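PDB 4NI6: putative surface anchored protein from Clostridium perfringens B, which probably serves as a cell-surface adhesin whose shaft is built of repeated Ig-like domains, each stabilised by a self-generated internal Thr-Gln ester cross-link. Local coordinates for residues V31-T36 / G88-Q93; I37-L42 / G81-D86; A44-N49 / S106-I111; T51-H56 / V66-T71. All coordinates share one frame; numbering follows the deposited sequence.

Contact 1: residues V31-T36 / G88-Q93; sequences VDVKDT and GNQKLQ
Asp32 and Asn89 lie on one face of two antiparallel strands, their side chains slanting across each other, and their flat groups are strongly turned: the carboxylate and amide planes stand 73° apart. Asn89 ND2 reaches Asp32 OD1 nearly along the C-O axis of the acid, at 3.3 Å, a long bond; ND2 has its stronger partner in Asp29 O. The amide swings over to its partner because Asn89 CG lies anti to the backbone N (chi1 -178°), while Asp32 CG sits beside its own N.

On the other face of the sheet, apolar groups meet. Leu92 points its CD1 branch at the stem of Val31, 4.1 Å from CB, and more loosely at CG2 of Val33. That same CG2 meets Gln90 CG at 4.1 Å, the two side chains crossing at about a right angle. Gln90 then bends at chi2 (-70°) and leads its amide off to bond Phe87 O. Leu137, from strand 121-139, packs on both Val33 and Leu92.

The backbones are joined by a short ladder. Val31 N gives a 2.7 Å bond to Gln90 O, and Gln90 N returns one of equal length to Val31 O. Past this pair the chain leaves the sheet through an inverse gamma turn centred on Lys91. One polar face and a largely apolar face, the latter turned to the opposing sheet, are typical of an Ig-like beta sandwich.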
# COMPACT_ATOMS: atom_id res chain seq x y z
N VAL A 31 -4.08 14.10 6.91
CA VAL A 31 -3.91 12.78 7.52
C VAL A 31 -2.56 12.25 7.03
O VAL A 31 -2.32 12.22 5.83
CB VAL A 31 -5.05 11.84 7.07
CG1 VAL A 31 -4.91 10.46 7.69
CG2 VAL A 31 -6.42 12.45 7.40
N ASP A 32 -1.66 11.91 7.96
CA ASP A 32 -0.42 11.22 7.59
C ASP A 32 -0.69 9.76 7.29
O ASP A 32 -1.25 9.05 8.12
CB ASP A 32 0.62 11.34 8.71
CG ASP A 32 0.91 12.79 9.08
OD1 ASP A 32 0.67 13.70 8.25
OD2 ASP A 32 1.36 13.01 10.22
N VAL A 33 -0.38 9.33 6.07
CA VAL A 33 -0.75 7.98 5.65
C VAL A 33 0.52 7.20 5.34
O VAL A 33 1.33 7.62 4.53
CB VAL A 33 -1.64 8.00 4.40
CG1 VAL A 33 -2.03 6.57 3.97
CG2 VAL A 33 -2.89 8.82 4.65
N LYS A 34 0.70 6.11 6.08
CA LYS A 34 1.85 5.23 5.89
C LYS A 34 1.32 3.82 5.65
O LYS A 34 0.14 3.52 5.87
CB LYS A 34 2.74 5.22 7.15
CG LYS A 34 3.43 6.53 7.46
CD LYS A 34 4.24 6.41 8.73
CE LYS A 34 4.41 7.77 9.40
NZ LYS A 34 5.69 7.85 10.16
N ASP A 35 2.14 2.97 5.03
CA ASP A 35 1.72 1.60 4.78
C ASP A 35 2.89 0.66 5.09
O ASP A 35 4.05 0.97 4.78
CB ASP A 35 1.36 1.44 3.30
CG ASP A 35 0.54 0.18 3.02
OD1 ASP A 35 -0.52 0.04 3.69
OD2 ASP A 35 0.89 -0.61 2.11
N THR A 36 2.57 -0.40 5.82
CA THR A 36 3.53 -1.48 6.08
C THR A 36 3.26 -2.65 5.16
O THR A 36 2.11 -3.08 5.00
CB THR A 36 3.42 -1.92 7.54
OG1 THR A 36 3.70 -0.78 8.36
CG2 THR A 36 4.41 -2.98 7.89
N GLY A 88 3.26 10.54 3.42
CA GLY A 88 3.25 11.85 4.06
C GLY A 88 1.84 12.35 4.33
O GLY A 88 0.87 11.61 4.32
N ASN A 89 1.76 13.65 4.55
CA ASN A 89 0.50 14.31 4.85
C ASN A 89 -0.41 14.39 3.63
O ASN A 89 0.03 14.79 2.56
CB ASN A 89 0.75 15.74 5.37
CG ASN A 89 -0.52 16.47 5.77
OD1 ASN A 89 -1.18 17.07 4.92
ND2 ASN A 89 -0.96 16.24 6.99
N GLN A 90 -1.64 13.91 3.78
CA GLN A 90 -2.60 13.89 2.70
C GLN A 90 -3.84 14.65 3.12
O GLN A 90 -4.36 14.46 4.22
CB GLN A 90 -2.96 12.44 2.35
CG GLN A 90 -1.76 11.64 1.83
CD GLN A 90 -1.34 12.12 0.45
OE1 GLN A 90 -2.18 12.44 -0.37
NE2 GLN A 90 -0.04 12.07 0.18
N LYS A 91 -4.31 15.51 2.24
CA LYS A 91 -5.47 16.31 2.60
C LYS A 91 -6.76 15.64 2.13
O LYS A 91 -7.18 15.80 0.98
CB LYS A 91 -5.33 17.78 2.12
CG LYS A 91 -4.17 18.58 2.74
CD LYS A 91 -4.47 19.18 4.12
CE LYS A 91 -3.23 19.84 4.72
NZ LYS A 91 -2.98 21.20 4.15
N LEU A 92 -7.20 14.66 2.93
CA LEU A 92 -8.34 13.77 2.60
C LEU A 92 -9.72 14.36 2.94
O LEU A 92 -9.82 15.32 3.71
CB LEU A 92 -8.16 12.42 3.31
CG LEU A 92 -6.82 11.73 3.00
CD1 LEU A 92 -6.74 10.36 3.65
CD2 LEU A 92 -6.64 11.58 1.50
N GLN A 93 -10.76 13.81 2.31
CA GLN A 93 -12.11 14.39 2.41
C GLN A 93 -12.86 13.73 3.55
O GLN A 93 -13.00 12.50 3.62
CB GLN A 93 -12.87 14.16 1.09
CG GLN A 93 -12.43 15.08 -0.05
CD GLN A 93 -12.96 14.63 -1.41
OE1 GLN A 93 -12.21 14.70 -2.46
NE2 GLN A 93 -14.25 14.20 -1.42

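Contact 2: residues I37-L42 / G81-D86; sequences IDYKDL and GQWELD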
# COMPACT_ATOMS: atom_id res chain seq x y z
N ILE A 37 4.31 -3.17 4.52
CA ILE A 37 4.22 -4.25 3.51
C ILE A 37 5.01 -5.47 3.98
O ILE A 37 6.23 -5.38 4.19
CB ILE A 37 4.78 -3.78 2.14
CG1 ILE A 37 4.14 -2.46 1.64
CG2 ILE A 37 4.62 -4.89 1.10
CD1 ILE A 37 4.84 -1.20 2.10
N ASP A 38 4.26 -6.51 4.34
CA ASP A 38 4.87 -7.80 4.65
C ASP A 38 4.93 -8.67 3.41
O ASP A 38 3.90 -8.99 2.83
CB ASP A 38 4.05 -8.49 5.73
CG ASP A 38 4.06 -7.72 7.04
OD1 ASP A 38 5.17 -7.40 7.52
OD2 ASP A 38 2.98 -7.27 7.48
N TYR A 39 6.15 -9.02 3.00
CA TYR A 39 6.38 -9.78 1.78
C TYR A 39 6.98 -11.14 2.06
O TYR A 39 7.64 -11.33 3.08
CB TYR A 39 7.27 -9.00 0.79
CG TYR A 39 8.66 -8.68 1.29
CD1 TYR A 39 9.72 -9.57 1.10
CD2 TYR A 39 8.92 -7.51 1.98
CE1 TYR A 39 10.98 -9.29 1.55
CE2 TYR A 39 10.20 -7.20 2.41
CZ TYR A 39 11.23 -8.11 2.21
OH TYR A 39 12.49 -7.84 2.67
N LYS A 40 6.68 -12.07 1.15
CA LYS A 40 7.26 -13.40 1.18
C LYS A 40 7.35 -13.89 -0.26
O LYS A 40 6.70 -13.39 -1.17
CB LYS A 40 6.36 -14.35 1.97
N ASP A 41 8.21 -14.88 -0.46
CA ASP A 41 8.42 -15.49 -1.76
C ASP A 41 8.97 -14.55 -2.83
O ASP A 41 8.80 -14.76 -4.03
CB ASP A 41 7.17 -16.25 -2.20
CG ASP A 41 6.99 -17.54 -1.43
OD1 ASP A 41 7.92 -18.37 -1.43
OD2 ASP A 41 6.02 -17.64 -0.66
N LEU A 42 9.72 -13.56 -2.38
CA LEU A 42 10.55 -12.77 -3.26
C LEU A 42 11.95 -13.39 -3.34
O LEU A 42 12.22 -14.44 -2.74
CB LEU A 42 10.60 -11.32 -2.75
CG LEU A 42 9.23 -10.64 -2.62
CD1 LEU A 42 9.39 -9.14 -2.43
CD2 LEU A 42 8.33 -10.92 -3.80
N GLY A 81 10.15 -10.53 4.57
CA GLY A 81 10.47 -9.43 5.46
C GLY A 81 9.40 -8.35 5.38
O GLY A 81 8.27 -8.62 4.96
N GLN A 82 9.76 -7.14 5.80
CA GLN A 82 8.83 -6.02 5.88
C GLN A 82 9.45 -4.79 5.23
O GLN A 82 10.62 -4.48 5.43
CB GLN A 82 8.52 -5.74 7.35
CG GLN A 82 7.34 -4.83 7.53
CD GLN A 82 7.03 -4.65 8.99
OE1 GLN A 82 7.63 -3.82 9.67
NE2 GLN A 82 6.17 -5.50 9.51
N TRP A 83 8.60 -4.03 4.52
CA TRP A 83 8.96 -2.70 4.04
C TRP A 83 7.96 -1.70 4.58
O TRP A 83 6.87 -2.08 5.01
CB TRP A 83 8.92 -2.64 2.52
CG TRP A 83 9.92 -3.52 1.83
CD1 TRP A 83 11.27 -3.69 2.11
CD2 TRP A 83 9.68 -4.25 0.59
NE1 TRP A 83 11.82 -4.57 1.21
CE2 TRP A 83 10.93 -4.89 0.24
CE3 TRP A 83 8.57 -4.52 -0.16
CZ2 TRP A 83 11.05 -5.73 -0.87
CZ3 TRP A 83 8.70 -5.27 -1.31
CH2 TRP A 83 9.90 -5.92 -1.63
N GLU A 84 8.30 -0.43 4.48
CA GLU A 84 7.40 0.68 4.77
C GLU A 84 7.37 1.63 3.61
O GLU A 84 8.40 1.83 2.95
CB GLU A 84 7.85 1.40 6.04
CG GLU A 84 7.74 0.50 7.25
CD GLU A 84 8.09 1.21 8.52
OE1 GLU A 84 7.87 2.44 8.59
OE2 GLU A 84 8.60 0.55 9.44
N LEU A 85 6.23 2.31 3.44
CA LEU A 85 6.06 3.32 2.39
C LEU A 85 5.23 4.47 2.96
O LEU A 85 4.10 4.26 3.40
CB LEU A 85 5.34 2.73 1.17
CG LEU A 85 5.25 3.69 -0.01
CD1 LEU A 85 5.46 2.98 -1.34
CD2 LEU A 85 3.89 4.33 -0.01
N ASP A 86 5.81 5.67 3.00
CA ASP A 86 5.20 6.81 3.69
C ASP A 86 4.69 7.79 2.62
O ASP A 86 5.48 8.35 1.86
CB ASP A 86 6.30 7.49 4.54
CG ASP A 86 5.78 8.56 5.47
OD1 ASP A 86 4.59 8.92 5.37
OD2 ASP A 86 6.57 9.01 6.33
O HOH W 1 6.97 -9.50 7.84
O HOH W 2 12.86 -5.90 4.41
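Asp38 OD1, on the outer face of an antiparallel strand pair in the Ig-like sandwich, takes a bond from Gln82 NE2 at 2.9 Å; a water lies 2.8 Å away but has more acceptors around it than protons to give. Gln82 runs alongside Asp38, extended and pointing the same way, and delivers its N-H within the plane of its own amide to the syn lone pair of the acid, although the two flat groups are turned 52° apart. The other carboxylate oxygen, OD2, has a long, weak ion pair with Lys4.

The opposite face carries an aromatic stack. Tyr39 and Trp83 lie face to face, the centroids of the tyrosine ring and the indole six-membered ring 4.0 Å apart, planes at 27°. Tyr39 gets there through its first torsion (chi1 62°), which sets CG between the backbone N and the carbonyl carbon and folds the ring back over Gly81, whose CA makes a CH-pi contact with the other ring face. Trp83 NE1 is satisfied by Thr74 O, and Tyr39 OH by Val76 N together with a second water that also bonds Gln82 O. Leu42 approaches Trp83 from the opposite direction, bringing CD1 to within 3.4 Å of CH2.

Contact 3: residues A44-N49 / S106-I111; sequences ANEKYN and SVENLI
Glu46 opens the contact, sliding past Leu110 in the opposite direction so that its CD lies 3.9 Å from Leu110 CD2. This is toward one end of the Ig-like sandwich, where strand 47-57 meets the end of strand 97-106 just as that chain turns a corner at Val107 and Glu108. A bend at chi2 (-67°) turns the Glu46 carboxylate toward Glu108, with Glu108 CG, in one of its two conformers, 3.5 Å from Glu46 OE1. Their charged atoms do not touch; instead a water donates to Glu46 OE1 and to Lys47 O and accepts from Glu108 N, tying the corner to the strand.

Lys47 contributes chiefly its backbone. Its O takes a nearly straight bond from Val107 N (2.9 Å, 171° at the hydrogen), while its CB packs on Val107 CG2.

Tyr48 pairs with Ser106 as a non-hydrogen-bonded antiparallel couple whose side chains diverge, yet the ring reaches across: Ser106 CB makes an off-centre CH-pi contact, 4.1 Å from the ring centroid. At the far end Tyr48 OH bonds Gln123 OE1 and Val43 N, with Leu110 CD1 nearby.

Asn49 crosses Val107 at about a right angle, ND2 touching CG2 while also making a weak hydrogen bond to Glu72. The corner is also fastened internally: Ser106 OG, bonded to Gln123 N as well, donates to Glu108 O at 2.7 Å, nearly along the axis of that carbonyl.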
# COMPACT_ATOMS: atom_id res chain seq x y z
N ALA A 44 15.75 -13.22 -2.38
CA ALA A 44 16.66 -12.61 -1.44
C ALA A 44 17.70 -11.72 -2.11
O ALA A 44 18.32 -12.10 -3.14
CB ALA A 44 17.33 -13.68 -0.59
N ASN A 45 17.90 -10.54 -1.51
CA ASN A 45 18.93 -9.60 -1.86
C ASN A 45 18.68 -8.85 -3.14
O ASN A 45 19.51 -8.04 -3.55
CB ASN A 45 20.32 -10.24 -1.83
CG ASN A 45 20.57 -10.93 -0.52
OD1 ASN A 45 20.43 -10.33 0.54
ND2 ASN A 45 20.91 -12.22 -0.59
N GLU A 46 17.54 -9.10 -3.78
CA GLU A 46 17.20 -8.44 -5.02
C GLU A 46 16.44 -7.12 -4.77
O GLU A 46 15.59 -7.05 -3.85
CB GLU A 46 16.33 -9.36 -5.91
CG GLU A 46 17.12 -10.49 -6.55
CD GLU A 46 18.14 -10.02 -7.56
OE1 GLU A 46 17.98 -9.03 -8.28
OE2 GLU A 46 18.97 -10.88 -7.84
N LYS A 47 16.68 -6.15 -5.63
CA LYS A 47 15.97 -4.85 -5.56
C LYS A 47 14.65 -4.92 -6.32
O LYS A 47 14.55 -5.58 -7.39
CB LYS A 47 16.83 -3.76 -6.19
CG LYS A 47 18.07 -3.42 -5.40
CD LYS A 47 18.76 -2.13 -5.83
CE LYS A 47 19.24 -2.19 -7.27
NZ LYS A 47 20.18 -1.08 -7.60
N TYR A 48 13.66 -4.19 -5.78
CA TYR A 48 12.32 -4.06 -6.35
C TYR A 48 11.92 -2.60 -6.39
O TYR A 48 12.33 -1.84 -5.52
CB TYR A 48 11.27 -4.83 -5.52
CG TYR A 48 11.44 -6.33 -5.57
CD1 TYR A 48 12.45 -6.97 -4.83
CD2 TYR A 48 10.56 -7.11 -6.29
CE1 TYR A 48 12.66 -8.35 -4.93
CE2 TYR A 48 10.76 -8.48 -6.41
CZ TYR A 48 11.78 -9.09 -5.69
OH TYR A 48 12.04 -10.45 -5.82
N ASN A 49 11.22 -2.22 -7.45
CA ASN A 49 10.53 -0.95 -7.49
C ASN A 49 9.18 -1.15 -6.79
O ASN A 49 8.33 -1.89 -7.28
CB ASN A 49 10.23 -0.57 -8.95
CG ASN A 49 11.40 -0.80 -9.94
OD1 ASN A 49 11.23 -1.41 -11.02
ND2 ASN A 49 12.53 -0.20 -9.65
N SER A 106 10.44 -6.52 -9.66
CA SER A 106 11.90 -6.63 -9.53
C SER A 106 12.60 -5.74 -10.55
O SER A 106 12.10 -5.53 -11.66
CB SER A 106 12.36 -8.08 -9.63
OG SER A 106 12.09 -8.65 -10.92
N VAL A 107 13.79 -5.25 -10.18
CA VAL A 107 14.61 -4.46 -11.07
C VAL A 107 15.22 -5.34 -12.19
O VAL A 107 15.26 -4.93 -13.35
CB VAL A 107 15.72 -3.72 -10.31
CG1 VAL A 107 16.69 -3.03 -11.26
CG2 VAL A 107 15.10 -2.69 -9.35
N GLU A 108 15.66 -6.53 -11.79
CA GLU A 108 16.27 -7.50 -12.71
C GLU A 108 15.23 -8.49 -13.23
O GLU A 108 14.20 -8.73 -12.59
CB GLU A 108 17.38 -8.25 -11.98
CG GLU A 108 18.41 -7.36 -11.32
CD GLU A 108 19.29 -6.65 -12.32
OE1 GLU A 108 19.94 -5.66 -11.92
OE2 GLU A 108 19.37 -7.11 -13.48
N ASN A 109 15.53 -9.11 -14.38
CA ASN A 109 14.75 -10.26 -14.81
C ASN A 109 15.02 -11.43 -13.88
O ASN A 109 16.18 -11.79 -13.64
CB ASN A 109 15.10 -10.63 -16.26
CG ASN A 109 14.55 -9.62 -17.27
OD1 ASN A 109 13.51 -9.01 -17.05
ND2 ASN A 109 15.26 -9.45 -18.38
N LEU A 110 13.95 -12.04 -13.36
CA LEU A 110 14.07 -13.13 -12.40
C LEU A 110 13.25 -14.36 -12.80
O LEU A 110 13.35 -15.40 -12.16
CB LEU A 110 13.64 -12.66 -11.01
CG LEU A 110 14.46 -11.54 -10.34
CD1 LEU A 110 13.78 -11.12 -9.04
CD2 LEU A 110 15.89 -12.00 -10.08
N ILE A 111 12.51 -14.26 -13.92
CA ILE A 111 11.60 -15.31 -14.38
C ILE A 111 11.73 -15.53 -15.90
O ILE A 111 12.01 -14.58 -16.64
CB ILE A 111 10.13 -14.95 -14.06
CG1 ILE A 111 9.89 -14.98 -12.55
CG2 ILE A 111 9.16 -15.88 -14.79
CD1 ILE A 111 8.55 -14.42 -12.14
O HOH W 3 15.79 -7.42 -9.05

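Contact 4: residues T51-H56 / V66-T71; sequences TGKLMH and VATKTT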
# COMPACT_ATOMS: atom_id res chain seq x y z
N THR A 51 5.73 0.50 -5.88
CA THR A 51 4.78 1.61 -6.10
C THR A 51 3.56 1.44 -5.23
O THR A 51 2.86 0.44 -5.29
CB THR A 51 4.32 1.67 -7.56
OG1 THR A 51 5.45 1.91 -8.40
CG2 THR A 51 3.27 2.80 -7.77
N GLY A 52 3.31 2.44 -4.38
CA GLY A 52 2.09 2.49 -3.58
C GLY A 52 1.17 3.58 -4.07
O GLY A 52 1.62 4.61 -4.54
N LYS A 53 -0.11 3.24 -4.10
CA LYS A 53 -1.14 4.19 -4.51
C LYS A 53 -2.20 4.29 -3.44
O LYS A 53 -2.63 3.30 -2.85
CB LYS A 53 -1.78 3.76 -5.81
CG LYS A 53 -0.81 3.83 -6.98
CD LYS A 53 -1.44 3.32 -8.26
CE LYS A 53 -0.43 3.39 -9.40
NZ LYS A 53 0.03 4.80 -9.58
N LEU A 54 -2.64 5.52 -3.17
CA LEU A 54 -3.76 5.77 -2.27
C LEU A 54 -4.96 6.09 -3.16
O LEU A 54 -4.93 7.05 -3.92
CB LEU A 54 -3.45 6.96 -1.34
CG LEU A 54 -4.48 7.27 -0.27
CD1 LEU A 54 -4.67 6.09 0.67
CD2 LEU A 54 -4.07 8.52 0.50
N MET A 55 -5.98 5.24 -3.08
CA MET A 55 -7.15 5.33 -3.97
C MET A 55 -8.39 5.73 -3.18
O MET A 55 -8.68 5.14 -2.15
CB MET A 55 -7.41 3.95 -4.57
CG MET A 55 -6.20 3.32 -5.27
SD MET A 55 -5.51 4.29 -6.65
CE MET A 55 -6.85 4.10 -7.80
N HIS A 56 -9.10 6.73 -3.67
CA HIS A 56 -10.42 7.09 -3.16
C HIS A 56 -11.42 6.10 -3.67
O HIS A 56 -11.53 5.87 -4.89
CB HIS A 56 -10.71 8.52 -3.61
CG HIS A 56 -12.05 9.04 -3.21
ND1 HIS A 56 -12.63 10.06 -3.87
CD2 HIS A 56 -12.94 8.68 -2.20
CE1 HIS A 56 -13.78 10.40 -3.28
NE2 HIS A 56 -14.00 9.55 -2.27
N VAL A 66 -5.51 9.30 -5.50
CA VAL A 66 -5.25 10.49 -4.69
C VAL A 66 -3.75 10.77 -4.66
O VAL A 66 -3.35 11.93 -4.71
CB VAL A 66 -5.73 10.28 -3.24
CG1 VAL A 66 -5.40 11.49 -2.37
CG2 VAL A 66 -7.22 10.00 -3.23
N ALA A 67 -2.95 9.72 -4.51
CA ALA A 67 -1.50 9.86 -4.33
C ALA A 67 -0.83 8.61 -4.88
O ALA A 67 -1.41 7.53 -4.83
CB ALA A 67 -1.14 10.02 -2.86
N THR A 68 0.41 8.76 -5.32
CA THR A 68 1.24 7.65 -5.73
C THR A 68 2.66 7.94 -5.27
O THR A 68 3.12 9.07 -5.36
CB THR A 68 1.11 7.41 -7.26
OG1 THR A 68 1.79 6.20 -7.62
CG2 THR A 68 1.69 8.55 -8.09
N LYS A 69 3.38 6.88 -4.90
CA LYS A 69 4.77 7.00 -4.52
C LYS A 69 5.51 5.76 -4.93
O LYS A 69 5.02 4.66 -4.70
CB LYS A 69 4.90 7.16 -3.01
CG LYS A 69 6.32 7.46 -2.58
CD LYS A 69 6.38 7.89 -1.13
CE LYS A 69 7.78 7.74 -0.56
NZ LYS A 69 8.76 8.64 -1.22
N THR A 70 6.68 5.95 -5.52
CA THR A 70 7.55 4.81 -5.86
C THR A 70 8.91 4.98 -5.18
O THR A 70 9.52 6.05 -5.25
CB THR A 70 7.69 4.65 -7.39
OG1 THR A 70 6.40 4.42 -7.95
CG2 THR A 70 8.59 3.47 -7.75
N THR A 71 9.40 3.90 -4.55
CA THR A 71 10.74 3.89 -3.95
C THR A 71 11.40 2.57 -4.34
O THR A 71 10.72 1.59 -4.67
CB THR A 71 10.69 3.99 -2.40
OG1 THR A 71 9.89 2.92 -1.88
CG2 THR A 71 10.14 5.33 -1.93
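Thr51 and Thr70 meet hydroxyl to hydroxyl, OG1 to OG1 at 2.7 Å, as a non-hydrogen-bonded pair of the backbone ladder that makes its bond through side chains instead. Either oxygen may be the donor. In both residues OG1 stands beside the backbone N, and the two side chains approach at a slant.

Two residues on, Lys53 runs alongside Thr68, pointing the same way, and curls its end at chi4 (-59°) to bring NZ to Thr68 OG1 at 3.0 Å. The ammonium also forms a salt bridge with Glu65, so it is shared between a hydroxyl and a carboxylate. Thr68 OG1 in turn makes a weak bond to Gly52 O, whose main donor is Lys69 N at 2.9 Å; Gly52 N completes that pair by bonding Lys69 O.

Leu54 O is the acceptor with two backbone donors. Val66 N meets it at 2.8 Å, while Ala67 N comes second with a weak bond of 3.4 Å. Leu54 N is satisfied by Ala67 O. On the face that carries Leu54 and Ala67, their CB atoms pack together; Gln90 of strand 81-90 touches both, and Leu92 from the loop after it also touches Leu54. Farther along, the imidazole NE2 of His56 bonds Glu96. Val66 and Ala67, both set against Leu54, make this a classic beta bulge, here within the hairpin of strands 47-57 and 63-74.

Contacts 1 and 2 are successive parts of one ladder, strands 31-39 and 81-90, with centres about 19 Å apart; Asp35 N to Leu85 O, at 2.9 Å, is a probable hydrogen bond between them. Contacts 3 and 4 share strand 47-57 in the other sheet, their centres about 21 Å apart. The layers meet where Gln90 OE1 of contact 1 lies 3.6 Å from Ala67 CB of contact 4, the centres only about 10 Å apart. Toward the other end, Leu42 CB of contact 2 lies 3.5 Å from Tyr48 OH of contact 3. Contacts 1 and 3, about 28 Å apart between centres, lie on opposite sides of the chain's centre and do not touch.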